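Local atomic coordinates of fucose-specific lectin (Aleuria aurantia, PDB entry 6GKE), a protein that binds L-fucose through five sites on a six-bladed beta-propeller, with strongest preference for alpha-1,6-linked core fucose on glycoproteins. Residues A[179-191]-A[200-214]. The protein carries 1 engineered substitution. Numbering follows the deposited sequence.
With FUC (alpha-L-fucopyranose), chain F.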
ATOM      1  N   ARG A 179       8.236 -29.909 -10.745  1.00  4.88           N
ATOM      2  CA  ARG A 179       6.871 -29.877 -10.252  1.00  4.92           C
ATOM      3  C   ARG A 179       6.398 -28.424 -10.227  1.00  4.73           C
ATOM      4  O   ARG A 179       7.064 -27.552  -9.658  1.00  5.05           O
ATOM      5  CB  ARG A 179       6.757 -30.502  -8.859  1.00  5.43           C
ATOM      6  CG  ARG A 179       7.107 -31.985  -8.800  1.00  5.51           C
ATOM      7  CD  ARG A 179       6.144 -32.869  -9.579  1.00  5.64           C
ATOM      8  NE  ARG A 179       6.447 -34.290  -9.457  1.00  5.95           N
ATOM      9  CZ  ARG A 179       7.280 -34.971 -10.244  1.00  6.09           C
ATOM     10  NH1 ARG A 179       7.953 -34.369 -11.215  1.00  6.58           N
ATOM     11  NH2 ARG A 179       7.434 -36.273 -10.055  1.00  7.04           N
ATOM     12  N   ILE A 180       5.248 -28.192 -10.863  1.00  4.69           N
ATOM     13  CA  ILE A 180       4.654 -26.867 -11.017  1.00  4.94           C
ATOM     14  C   ILE A 180       3.279 -26.891 -10.353  1.00  4.99           C
ATOM     15  O   ILE A 180       2.492 -27.803 -10.605  1.00  5.99           O
ATOM     16  CB  ILE A 180       4.527 -26.476 -12.503  1.00  5.45           C
ATOM     17  CG1 ILE A 180       5.816 -26.736 -13.294  1.00  6.31           C
ATOM     18  CG2 ILE A 180       4.032 -25.041 -12.626  1.00  5.92           C
ATOM     19  CD1 ILE A 180       7.047 -26.013 -12.789  1.00  6.95           C
ATOM     20  N   TYR A 181       3.016 -25.887  -9.514  1.00  4.93           N
ATOM     21  CA  TYR A 181       1.785 -25.776  -8.738  1.00  5.16           C
ATOM     22  C   TYR A 181       1.071 -24.494  -9.149  1.00  5.38           C
ATOM     23  O   TYR A 181       1.689 -23.451  -9.302  1.00  6.10           O
ATOM     24  CB  TYR A 181       2.090 -25.794  -7.235  1.00  5.33           C
ATOM     25  CG  TYR A 181       2.794 -27.060  -6.844  1.00  5.43           C
ATOM     26  CD1 TYR A 181       2.084 -28.213  -6.562  1.00  5.46           C
ATOM     27  CD2 TYR A 181       4.175 -27.140  -6.876  1.00  5.50           C
ATOM     28  CE1 TYR A 181       2.727 -29.410  -6.295  1.00  5.55           C
ATOM     29  CE2 TYR A 181       4.835 -28.327  -6.610  1.00  5.56           C
ATOM     30  CZ  TYR A 181       4.110 -29.470  -6.329  1.00  5.44           C
ATOM     31  OH  TYR A 181       4.768 -30.649  -6.102  1.00  5.90           O
ATOM     32  N   TYR A 182      -0.243 -24.587  -9.328  1.00  5.41           N
ATOM     33  CA  TYR A 182      -1.035 -23.451  -9.788  1.00  5.59           C
ATOM     34  C   TYR A 182      -2.471 -23.653  -9.311  1.00  5.49           C
ATOM     35  O   TYR A 182      -2.816 -24.738  -8.869  1.00  6.66           O
ATOM     36  CB  TYR A 182      -0.961 -23.339 -11.312  1.00  6.02           C
ATOM     37  CG  TYR A 182      -1.532 -24.539 -12.024  1.00  6.35           C
ATOM     38  CD1 TYR A 182      -0.773 -25.676 -12.245  1.00  6.78           C
ATOM     39  CD2 TYR A 182      -2.856 -24.561 -12.425  1.00  6.65           C
ATOM     40  CE1 TYR A 182      -1.308 -26.796 -12.858  1.00  7.27           C
ATOM     41  CE2 TYR A 182      -3.406 -25.668 -13.050  1.00  7.03           C
ATOM     42  CZ  TYR A 182      -2.631 -26.793 -13.263  1.00  7.05           C
ATOM     43  OH  TYR A 182      -3.188 -27.884 -13.867  1.00  8.14           O
ATOM     44  N   GLN A 183      -3.301 -22.616  -9.425  1.00  5.13           N
ATOM     45  CA  GLN A 183      -4.683 -22.718  -8.998  1.00  5.27           C
ATOM     46  C   GLN A 183      -5.573 -22.797 -10.238  1.00  5.39           C
ATOM     47  O   GLN A 183      -5.601 -21.884 -11.060  1.00  5.53           O
ATOM     48  CB  GLN A 183      -5.058 -21.543  -8.099  1.00  5.41           C
ATOM     49  CG  GLN A 183      -6.446 -21.685  -7.486  1.00  5.86           C
ATOM     50  CD  GLN A 183      -6.705 -20.645  -6.426  1.00  5.92           C
ATOM     51  OE1 GLN A 183      -6.316 -19.487  -6.564  1.00  6.33           O
ATOM     52  NE2 GLN A 183      -7.387 -21.042  -5.365  1.00  6.30           N
ATOM     53  N   ALA A 184      -6.283 -23.924 -10.361  1.00  6.26           N
ATOM     54  CA  ALA A 184      -7.144 -24.189 -11.501  1.00  7.00           C
ATOM     55  C   ALA A 184      -8.483 -23.478 -11.313  1.00  7.80           C
ATOM     56  O   ALA A 184      -8.770 -22.931 -10.249  1.00  7.74           O
ATOM     57  CB  ALA A 184      -7.328 -25.676 -11.661  1.00  7.65           C
ATOM     58  N   THR A 185      -9.320 -23.528 -12.353  1.00  8.95           N
ATOM     59  CA  THR A 185     -10.550 -22.754 -12.400  1.00 10.26           C
ATOM     60  C   THR A 185     -11.570 -23.202 -11.341  1.00 10.70           C
ATOM     61  O   THR A 185     -12.491 -22.456 -11.075  1.00 13.40           O
ATOM     62  CB  THR A 185     -11.170 -22.783 -13.805  1.00 11.04           C
ATOM     63  OG1 THR A 185     -11.292 -24.139 -14.241  1.00 11.64           O
ATOM     64  CG2 THR A 185     -10.357 -21.994 -14.808  1.00 11.41           C
ATOM     65  N   ASP A 186     -11.416 -24.400 -10.758  1.00 10.37           N
ATOM     66  CA  ASP A 186     -12.271 -24.874  -9.653  1.00 10.60           C
ATOM     67  C   ASP A 186     -11.720 -24.438  -8.283  1.00 10.09           C
ATOM     68  O   ASP A 186     -12.192 -24.918  -7.256  1.00 11.07           O
ATOM     69  CB  ASP A 186     -12.455 -26.394  -9.711  1.00 11.13           C
ATOM     70  CG  ASP A 186     -11.169 -27.202  -9.673  1.00 11.00           C
ATOM     71  OD1 ASP A 186     -10.075 -26.601  -9.823  1.00 10.64           O
ATOM     72  OD2 ASP A 186     -11.269 -28.431  -9.497  1.00 11.92           O
ATOM     73  N   ASN A 187     -10.718 -23.546  -8.281  1.00  8.97           N
ATOM     74  CA  ASN A 187     -10.023 -23.007  -7.083  1.00  8.48           C
ATOM     75  C   ASN A 187      -9.164 -24.059  -6.368  1.00  7.68           C
ATOM     76  O   ASN A 187      -8.605 -23.772  -5.309  1.00  7.91           O
ATOM     77  CB  ASN A 187     -10.979 -22.333  -6.098  1.00  9.32           C
ATOM     78  CG  ASN A 187     -11.495 -21.013  -6.625  1.00 10.47           C
ATOM     79  OD1 ASN A 187     -10.782 -20.284  -7.305  1.00 11.06           O
ATOM     80  ND2 ASN A 187     -12.732 -20.687  -6.302  1.00 13.23           N
ATOM     81  N   LYS A 188      -8.999 -25.241  -6.962  1.00  7.70           N
ATOM     82  CA  LYS A 188      -8.082 -26.209  -6.410  1.00  7.83           C
ATOM     83  C   LYS A 188      -6.666 -25.897  -6.884  1.00  7.25           C
ATOM     84  O   LYS A 188      -6.438 -25.624  -8.066  1.00  7.51           O
ATOM     85  CB  LYS A 188      -8.440 -27.623  -6.861  1.00  9.64           C
ATOM     86  CG  LYS A 188      -9.758 -28.147  -6.325  1.00 12.69           C
ATOM     87  CD  LYS A 188      -9.630 -28.973  -5.075  1.00 16.34           C
ATOM     88  CE  LYS A 188     -10.928 -29.644  -4.675  1.00 18.57           C
ATOM     89  NZ  LYS A 188     -12.075 -28.708  -4.715  1.00 21.30           N
ATOM     90  N   ILE A 189      -5.713 -25.986  -5.958  1.00  6.82           N
ATOM     91  CA  ILE A 189      -4.297 -26.064  -6.299  0.50  6.84           C
ATOM     92  C   ILE A 189      -4.089 -27.413  -6.984  1.00  6.29           C
ATOM     93  O   ILE A 189      -4.519 -28.436  -6.449  1.00  6.94           O
ATOM     94  CB  ILE A 189      -3.361 -25.945  -5.077  0.50  7.73           C
ATOM     95  CG1 ILE A 189      -3.803 -24.879  -4.070  0.50  8.35           C
ATOM     96  CG2 ILE A 189      -1.931 -25.700  -5.544  0.50  8.03           C
ATOM     97  CD1 ILE A 189      -3.767 -23.485  -4.623  0.50  8.78           C
ATOM     98  N   ARG A 190      -3.435 -27.400  -8.146  1.00  5.97           N
ATOM     99  CA  ARG A 190      -3.124 -28.594  -8.911  1.00  5.79           C
ATOM    100  C   ARG A 190      -1.623 -28.611  -9.201  1.00  5.37           C
ATOM    101  O   ARG A 190      -0.918 -27.641  -8.948  1.00  5.92           O
ATOM    102  CB  ARG A 190      -3.918 -28.606 -10.220  1.00  6.62           C
ATOM    103  CG  ARG A 190      -5.427 -28.590 -10.052  1.00  7.38           C
ATOM    104  CD  ARG A 190      -5.981 -29.917  -9.585  1.00  8.10           C
ATOM    105  NE  ARG A 190      -7.435 -29.901  -9.611  1.00  8.23           N
ATOM    106  CZ  ARG A 190      -8.206 -30.927  -9.274  1.00  7.88           C
ATOM    107  NH1 ARG A 190      -7.667 -32.086  -8.929  1.00  9.09           N
ATOM    108  NH2 ARG A 190      -9.521 -30.774  -9.280  1.00  8.80           N
ATOM    109  N   GLU A 191      -1.168 -29.736  -9.752  1.00  5.10           N
ATOM    110  CA  GLU A 191       0.242 -30.034  -9.919  1.00  5.24           C
ATOM    111  C   GLU A 191       0.468 -30.574 -11.329  1.00  5.30           C
ATOM    112  O   GLU A 191      -0.261 -31.454 -11.774  1.00  5.72           O
ATOM    113  CB  GLU A 191       0.643 -31.076  -8.874  1.00  5.60           C
ATOM    114  CG  GLU A 191       2.090 -31.525  -8.918  1.00  5.64           C
ATOM    115  CD  GLU A 191       2.360 -32.690  -7.982  1.00  5.84           C
ATOM    116  OE1 GLU A 191       1.575 -33.660  -8.030  1.00  6.28           O
ATOM    117  OE2 GLU A 191       3.355 -32.644  -7.220  1.00  6.15           O
ATOM    118  N   TYR A 200       2.926 -34.527 -17.198  1.00  6.39           N
ATOM    119  CA  TYR A 200       1.732 -35.253 -16.805  1.00  6.59           C
ATOM    120  C   TYR A 200       1.105 -34.599 -15.574  1.00  6.36           C
ATOM    121  O   TYR A 200       1.758 -33.890 -14.808  1.00  6.61           O
ATOM    122  CB  TYR A 200       2.039 -36.733 -16.566  1.00  7.09           C
ATOM    123  CG  TYR A 200       2.942 -37.038 -15.398  1.00  7.50           C
ATOM    124  CD1 TYR A 200       2.426 -37.241 -14.128  1.00  7.66           C
ATOM    125  CD2 TYR A 200       4.311 -37.152 -15.568  1.00  7.66           C
ATOM    126  CE1 TYR A 200       3.246 -37.563 -13.060  1.00  8.23           C
ATOM    127  CE2 TYR A 200       5.147 -37.461 -14.506  1.00  8.04           C
ATOM    128  CZ  TYR A 200       4.613 -37.665 -13.245  1.00  8.14           C
ATOM    129  OH  TYR A 200       5.412 -37.975 -12.180  1.00  9.39           O
ATOM    130  N   VAL A 201      -0.190 -34.861 -15.399  1.00  6.33           N
ATOM    131  CA  VAL A 201      -0.949 -34.308 -14.285  1.00  6.22           C
ATOM    132  C   VAL A 201      -0.552 -35.046 -13.002  1.00  5.86           C
ATOM    133  O   VAL A 201      -0.624 -36.267 -12.934  1.00  6.61           O
ATOM    134  CB  VAL A 201      -2.462 -34.400 -14.549  1.00  7.15           C
ATOM    135  CG1 VAL A 201      -3.272 -33.971 -13.336  1.00  8.01           C
ATOM    136  CG2 VAL A 201      -2.863 -33.602 -15.779  1.00  7.37           C
ATOM    137  N   GLY A 202      -0.143 -34.282 -11.990  1.00  5.87           N
ATOM    138  CA  GLY A 202       0.272 -34.842 -10.717  1.00  6.30           C
ATOM    139  C   GLY A 202      -0.905 -35.198  -9.824  1.00  6.50           C
ATOM    140  O   GLY A 202      -2.048 -34.785 -10.040  1.00  7.13           O
ATOM    141  N   GLY A 203      -0.592 -35.959  -8.774  1.00  6.88           N
ATOM    142  CA  GLY A 203      -1.600 -36.439  -7.839  1.00  7.63           C
ATOM    143  C   GLY A 203      -2.012 -35.413  -6.789  1.00  7.43           C
ATOM    144  O   GLY A 203      -3.036 -35.590  -6.141  1.00  9.24           O
ATOM    145  N   PHE A 204      -1.230 -34.345  -6.597  1.00  6.97           N
ATOM    146  CA  PHE A 204      -1.521 -33.370  -5.553  1.00  6.90           C
ATOM    147  C   PHE A 204      -2.709 -32.486  -5.945  1.00  6.45           C
ATOM    148  O   PHE A 204      -2.749 -31.949  -7.039  1.00  7.01           O
ATOM    149  CB  PHE A 204      -0.333 -32.446  -5.299  1.00  7.62           C
ATOM    150  CG  PHE A 204      -0.652 -31.361  -4.305  1.00  8.34           C
ATOM    151  CD1 PHE A 204      -0.871 -31.685  -2.976  1.00  9.29           C
ATOM    152  CD2 PHE A 204      -0.796 -30.038  -4.697  1.00  9.14           C
ATOM    153  CE1 PHE A 204      -1.199 -30.706  -2.054  1.00 10.02           C
ATOM    154  CE2 PHE A 204      -1.126 -29.060  -3.770  1.00 10.03           C
ATOM    155  CZ  PHE A 204      -1.318 -29.397  -2.452  1.00 10.46           C
ATOM    156  N   SER A 205      -3.628 -32.263  -5.002  1.00  6.51           N
ATOM    157  CA  SER A 205      -4.604 -31.194  -5.139  1.00  6.99           C
ATOM    158  C   SER A 205      -5.056 -30.738  -3.752  1.00  7.14           C
ATOM    159  O   SER A 205      -5.043 -31.505  -2.797  1.00  8.29           O
ATOM    160  CB  SER A 205      -5.779 -31.588  -6.006  1.00  8.00           C
ATOM    161  OG  SER A 205      -6.590 -32.561  -5.371  1.00 10.04           O
ATOM    162  N   ALA A 206      -5.467 -29.473  -3.667  1.00  7.09           N
ATOM    163  CA  ALA A 206      -5.956 -28.913  -2.415  1.00  7.61           C
ATOM    164  C   ALA A 206      -6.853 -27.712  -2.694  1.00  7.93           C
ATOM    165  O   ALA A 206      -6.487 -26.821  -3.453  1.00  8.93           O
ATOM    166  CB  ALA A 206      -4.802 -28.490  -1.541  1.00  8.33           C
ATOM    167  N   SER A 207      -8.007 -27.664  -2.030  1.00  8.40           N
ATOM    168  CA  SER A 207      -8.879 -26.493  -2.072  0.70  8.98           C
ATOM    169  C   SER A 207      -8.178 -25.302  -1.410  1.00  8.35           C
ATOM    170  O   SER A 207      -7.543 -25.448  -0.369  1.00  8.98           O
ATOM    171  CB  SER A 207     -10.194 -26.772  -1.399  0.70 10.67           C
ATOM    172  OG  SER A 207     -10.937 -27.737  -2.124  0.70 13.22           O
ATOM    173  N   ALA A 208      -8.323 -24.121  -2.009  1.00  7.99           N
ATOM    174  CA  ALA A 208      -7.761 -22.897  -1.463  1.00  7.84           C
ATOM    175  C   ALA A 208      -8.660 -21.720  -1.835  1.00  8.10           C
ATOM    176  O   ALA A 208      -9.406 -21.777  -2.811  1.00  8.81           O
ATOM    177  CB  ALA A 208      -6.357 -22.682  -1.970  1.00  8.04           C
ATOM    178  N   SER A 209      -8.563 -20.648  -1.046  1.00  8.30           N
ATOM    179  CA  SER A 209      -9.235 -19.398  -1.359  1.00  8.47           C
ATOM    180  C   SER A 209      -8.897 -18.974  -2.791  1.00  7.62           C
ATOM    181  O   SER A 209      -7.764 -19.113  -3.229  1.00  7.33           O
ATOM    182  CB  SER A 209      -8.832 -18.309  -0.393  1.00  8.83           C
ATOM    183  OG  SER A 209      -9.186 -18.634   0.946  1.00 10.35           O
ATOM    184  N   ALA A 210      -9.867 -18.404  -3.506  1.00  8.22           N
ATOM    185  CA  ALA A 210      -9.602 -17.891  -4.841  1.00  8.17           C
ATOM    186  C   ALA A 210      -8.485 -16.840  -4.784  1.00  7.32           C
ATOM    187  O   ALA A 210      -8.551 -15.901  -3.997  1.00  8.35           O
ATOM    188  CB  ALA A 210     -10.859 -17.303  -5.433  1.00  9.09           C
ATOM    189  N   GLY A 211      -7.475 -16.998  -5.642  1.00  6.75           N
ATOM    190  CA  GLY A 211      -6.442 -15.988  -5.838  1.00  6.58           C
ATOM    191  C   GLY A 211      -5.283 -16.059  -4.852  1.00  6.04           C
ATOM    192  O   GLY A 211      -4.555 -15.086  -4.724  1.00  7.24           O
ATOM    193  N   VAL A 212      -5.072 -17.196  -4.185  1.00  5.57           N
ATOM    194  CA  VAL A 212      -3.926 -17.325  -3.275  1.00  5.53           C
ATOM    195  C   VAL A 212      -2.601 -17.137  -4.026  1.00  5.30           C
ATOM    196  O   VAL A 212      -2.427 -17.547  -5.179  1.00  5.68           O
ATOM    197  CB  VAL A 212      -3.917 -18.673  -2.535  1.00  5.77           C
ATOM    198  CG1 VAL A 212      -4.989 -18.719  -1.465  1.00  6.21           C
ATOM    199  CG2 VAL A 212      -4.025 -19.868  -3.477  1.00  5.91           C
ATOM    200  N   SER A 213      -1.630 -16.571  -3.307  1.00  4.94           N
ATOM    201  CA  SER A 213      -0.240 -16.531  -3.723  1.00  4.81           C
ATOM    202  C   SER A 213       0.410 -17.873  -3.366  1.00  4.63           C
ATOM    203  O   SER A 213       0.235 -18.346  -2.255  1.00  5.61           O
ATOM    204  CB  SER A 213       0.446 -15.355  -3.056  1.00  4.92           C
ATOM    205  OG  SER A 213       1.810 -15.253  -3.429  1.00  4.99           O
ATOM    206  N   ILE A 214       1.156 -18.464  -4.308  1.00  4.49           N
ATOM    207  CA  ILE A 214       1.671 -19.837  -4.189  1.00  4.73           C
ATOM    208  C   ILE A 214       3.197 -19.817  -4.283  1.00  4.79           C
ATOM    209  O   ILE A 214       3.766 -19.090  -5.082  1.00  5.18           O
ATOM    210  CB  ILE A 214       1.060 -20.738  -5.284  1.00  5.09           C
ATOM    211  CG1 ILE A 214      -0.463 -20.793  -5.152  1.00  5.47           C
ATOM    212  CG2 ILE A 214       1.678 -22.134  -5.289  1.00  5.50           C
ATOM    213  CD1 ILE A 214      -1.165 -21.443  -6.317  1.00  6.13           C
TER
HETATM  214  C1  FUC F 406       4.319 -37.759  -8.674  1.00  8.04           C
HETATM  215  C2  FUC F 406       3.196 -36.804  -8.303  1.00  7.46           C
HETATM  216  C3  FUC F 406       3.206 -36.536  -6.798  1.00  7.22           C
HETATM  217  C4  FUC F 406       4.584 -36.023  -6.380  1.00  7.13           C
HETATM  218  C5  FUC F 406       5.622 -37.074  -6.751  1.00  7.41           C
HETATM  219  C6  FUC F 406       7.040 -36.651  -6.392  1.00  7.52           C
HETATM  220  O1  FUC F 406       3.988 -39.030  -8.131  1.00  8.97           O
HETATM  221  O2  FUC F 406       1.941 -37.354  -8.730  1.00  8.45           O
HETATM  222  O3  FUC F 406       2.145 -35.652  -6.435  1.00  7.07           O
HETATM  223  O4  FUC F 406       4.921 -34.817  -7.069  1.00  6.83           O
HETATM  224  O5  FUC F 406       5.577 -37.298  -8.168  1.00  7.61           O
HETATM  225  O   HOH W   1      -3.973 -17.977  -7.324  1.00  5.71           O
HETATM  226  O   HOH W   2      -2.867 -32.166  -9.692  1.00  6.82           O
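Glu191 OE1 accepts two hydrogen bonds, one from fucose O3 at 2.6 Å and one from the backbone N of Phe204 at 3.2 Å, the amide coming from above the carboxylate plane. The other oxygen, OE2, takes fucose O4 and, on its anti side, Tyr181 OH at 2.7 Å, so the carboxylate is held from protein and sugar at once. Glu191 reaches the sugar on an extended chain whose CG lies opposite the backbone N (chi1 179°). Arg179 adds to the grip: its NE donates to fucose O4 and its NH2 to fucose O5 at 2.8 Å, and a salt bridge from NH2 to Asp195 steadies the guanidinium. Gly203 N donates to fucose O2. Behind the site, the Phe204 and Tyr181 side chains cross at about a right angle, CD2 to CD1 at 3.9 Å, and Ile189 CG2 meets the Phe204 ring edge. In the conformer given, the Ile189 and Ile214 side chains meet tip to tip, CD1 to CD1 at 3.7 Å. Backbone bonds between Ile189 and Ala206 pair the strands, while a water links Glu191 N with the carbonyls of Gly202 and Phe204. Farther along, the Gln183 amide ties down the type II turn Ser209-Val212: NE2 donates, in the amide plane, to Ser209 O at 2.9 Å and Asn187 O, and OE1 accepts from Gly211 N. Arg179, Glu191 and Gly203, from this blade's second to fourth strands, supply one side of a fucose site that the next blade completes with Trp245, one of five inter-blade sites of the six-bladed beta-propeller.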